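Local structure of ftsY (Mycoplasma mycoides, 1ZU4) at residues A[230-235]-A[258-263]. The protein is the signal recognition particle receptor FtsY, modelled here as its NG domain, a helical bundle joined to a P-loop GTPase domain of the SRP54 type. Sequence-based numbering, arbitrary orientation.
Sequences EVLLVI and GIILTK
L233 and I259 lie side by side on one face of a parallel strand pair, pointing the same way, with I259 CD1 3.6 Å from L233 CB. The I259 chain bends back toward its neighbour because CG1 sits beside the backbone N (chi1 -58°) and chi2 turns CD1 again (-54°). Its other branch, CG2, meets I235 CD1 at 3.6 Å, so the two branches of I259 bridge L233 and I235. On the other face V234 CG1 touches T262 CG2 at 3.7 Å, the two side chains crossing at about a right angle, and L232 CB rests against I260 CG1; G258, lacking a side chain, lets L232 CD2 lie over its backbone.

The main chains are zipped by four good bonds. L233 N gives to G258 O in the carbonyl plane, and I260 N reaches L233 O at 2.9 Å, nearly straight at hydrogen (171°) though the donor is tilted from the plane of the L233 carbonyl. I235 N gives to I260 O, and T262 N to I235 O, which also receives a weak bond from T262 OG1. A weak bond from G258 N to V231 O begins the series.

Strand 106-111 flanks strand 230-236 on its other edge. M125 and S121 of helix 118-131 pack on the L232, V234, I260 and T262 face; helix 241-250, which links the two strands in a beta-alpha-beta unit, lays A247 on L233 and I235. OE1 of buried E230 hydrogen-bonds S257 OG and forms a salt bridge with K285 NZ. Paired backbone polar groups and closely packed aliphatic branches thus make this a fully buried part of the GTPase-domain sheet.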
loop_
_atom_site.group_PDB
_atom_site.type_symbol
_atom_site.label_atom_id
_atom_site.label_comp_id
_atom_site.label_asym_id
_atom_site.label_seq_id
_atom_site.Cartn_x
_atom_site.Cartn_y
_atom_site.Cartn_z
ATOM N N GLU A 230 -6.827 -10.076 6.489
ATOM C CA GLU A 230 -6.566 -9.042 5.495
ATOM C C GLU A 230 -6.377 -9.690 4.129
ATOM O O GLU A 230 -5.874 -10.813 4.024
ATOM C CB GLU A 230 -5.272 -8.252 5.863
ATOM C CG GLU A 230 -5.352 -7.499 7.258
ATOM C CD GLU A 230 -6.211 -6.262 7.221
ATOM O OE1 GLU A 230 -6.558 -5.749 6.120
ATOM O OE2 GLU A 230 -6.526 -5.768 8.334
ATOM N N VAL A 231 -6.741 -8.936 3.095
ATOM C CA VAL A 231 -6.513 -9.273 1.698
ATOM C C VAL A 231 -5.851 -8.015 1.137
ATOM O O VAL A 231 -6.498 -6.972 0.954
ATOM C CB VAL A 231 -7.883 -9.618 0.954
ATOM C CG1 VAL A 231 -7.649 -9.966 -0.520
ATOM C CG2 VAL A 231 -8.602 -10.780 1.633
ATOM N N LEU A 232 -4.543 -8.102 0.900
ATOM C CA LEU A 232 -3.779 -6.910 0.673
ATOM C C LEU A 232 -3.342 -6.804 -0.790
ATOM O O LEU A 232 -2.652 -7.669 -1.326
ATOM C CB LEU A 232 -2.597 -6.809 1.660
ATOM C CG LEU A 232 -2.962 -6.742 3.165
ATOM C CD1 LEU A 232 -1.735 -6.971 4.031
ATOM C CD2 LEU A 232 -3.636 -5.418 3.569
ATOM N N LEU A 233 -3.799 -5.734 -1.430
ATOM C CA LEU A 233 -3.437 -5.418 -2.813
ATOM C C LEU A 233 -2.159 -4.563 -2.957
ATOM O O LEU A 233 -2.003 -3.547 -2.297
ATOM C CB LEU A 233 -4.647 -4.708 -3.456
ATOM C CG LEU A 233 -4.575 -4.308 -4.941
ATOM C CD1 LEU A 233 -4.386 -5.547 -5.737
ATOM C CD2 LEU A 233 -5.858 -3.526 -5.388
ATOM N N VAL A 234 -1.248 -4.938 -3.849
ATOM C CA VAL A 234 0.011 -4.219 -4.002
ATOM C C VAL A 234 -0.154 -3.234 -5.148
ATOM O O VAL A 234 -0.572 -3.576 -6.252
ATOM C CB VAL A 234 1.235 -5.156 -4.240
ATOM C CG1 VAL A 234 2.503 -4.349 -4.512
ATOM C CG2 VAL A 234 1.492 -6.040 -3.026
ATOM N N ILE A 235 0.142 -1.988 -4.868
ATOM C CA ILE A 235 0.186 -1.027 -5.936
ATOM C C ILE A 235 1.583 -0.499 -5.951
ATOM O O ILE A 235 2.053 -0.004 -4.930
ATOM C CB ILE A 235 -0.793 0.151 -5.681
ATOM C CG1 ILE A 235 -2.239 -0.373 -5.609
ATOM C CG2 ILE A 235 -0.632 1.166 -6.783
ATOM C CD1 ILE A 235 -3.270 0.693 -5.232
ATOM N N GLY A 258 -7.191 -3.811 2.149
ATOM C CA GLY A 258 -6.206 -2.782 2.269
ATOM C C GLY A 258 -5.166 -2.829 1.160
ATOM O O GLY A 258 -5.126 -3.755 0.348
ATOM N N ILE A 259 -4.313 -1.832 1.154
ATOM C CA ILE A 259 -3.305 -1.620 0.102
ATOM C C ILE A 259 -1.877 -1.555 0.707
ATOM O O ILE A 259 -1.651 -0.980 1.777
ATOM C CB ILE A 259 -3.573 -0.287 -0.683
ATOM C CG1 ILE A 259 -4.976 -0.228 -1.356
ATOM C CG2 ILE A 259 -2.494 0.023 -1.743
ATOM C CD1 ILE A 259 -5.301 -1.350 -2.242
ATOM N N ILE A 260 -0.927 -2.100 -0.037
ATOM C CA ILE A 260 0.490 -1.962 0.198
ATOM C C ILE A 260 1.018 -1.146 -0.987
ATOM O O ILE A 260 1.007 -1.628 -2.084
ATOM C CB ILE A 260 1.207 -3.332 0.202
ATOM C CG1 ILE A 260 0.604 -4.282 1.296
ATOM C CG2 ILE A 260 2.688 -3.163 0.435
ATOM C CD1 ILE A 260 1.355 -5.626 1.346
ATOM N N LEU A 261 1.470 0.072 -0.726
ATOM C CA LEU A 261 1.978 1.022 -1.716
ATOM C C LEU A 261 3.503 0.888 -1.732
ATOM O O LEU A 261 4.141 1.248 -0.788
ATOM C CB LEU A 261 1.603 2.456 -1.276
ATOM C CG LEU A 261 2.001 3.558 -2.280
ATOM C CD1 LEU A 261 1.364 3.345 -3.664
ATOM C CD2 LEU A 261 1.697 4.952 -1.735
ATOM N N THR A 262 4.062 0.357 -2.811
ATOM C CA THR A 262 5.485 0.088 -2.906
ATOM C C THR A 262 6.158 1.115 -3.751
ATOM O O THR A 262 5.489 1.869 -4.500
ATOM C CB THR A 262 5.753 -1.278 -3.562
ATOM O OG1 THR A 262 5.186 -1.286 -4.881
ATOM C CG2 THR A 262 5.140 -2.399 -2.731
ATOM N N LYS A 263 7.492 1.159 -3.622
ATOM C CA LYS A 263 8.346 1.981 -4.486
ATOM C C LYS A 263 8.102 3.445 -4.384
ATOM O O LYS A 263 8.410 4.185 -5.314
ATOM C CB LYS A 263 8.285 1.514 -5.954
ATOM C CG LYS A 263 9.019 0.186 -6.124
ATOM C CD LYS A 263 8.933 -0.385 -7.524
ATOM C CE LYS A 263 9.133 -1.888 -7.467
ATOM N NZ LYS A 263 10.435 -2.250 -6.739
#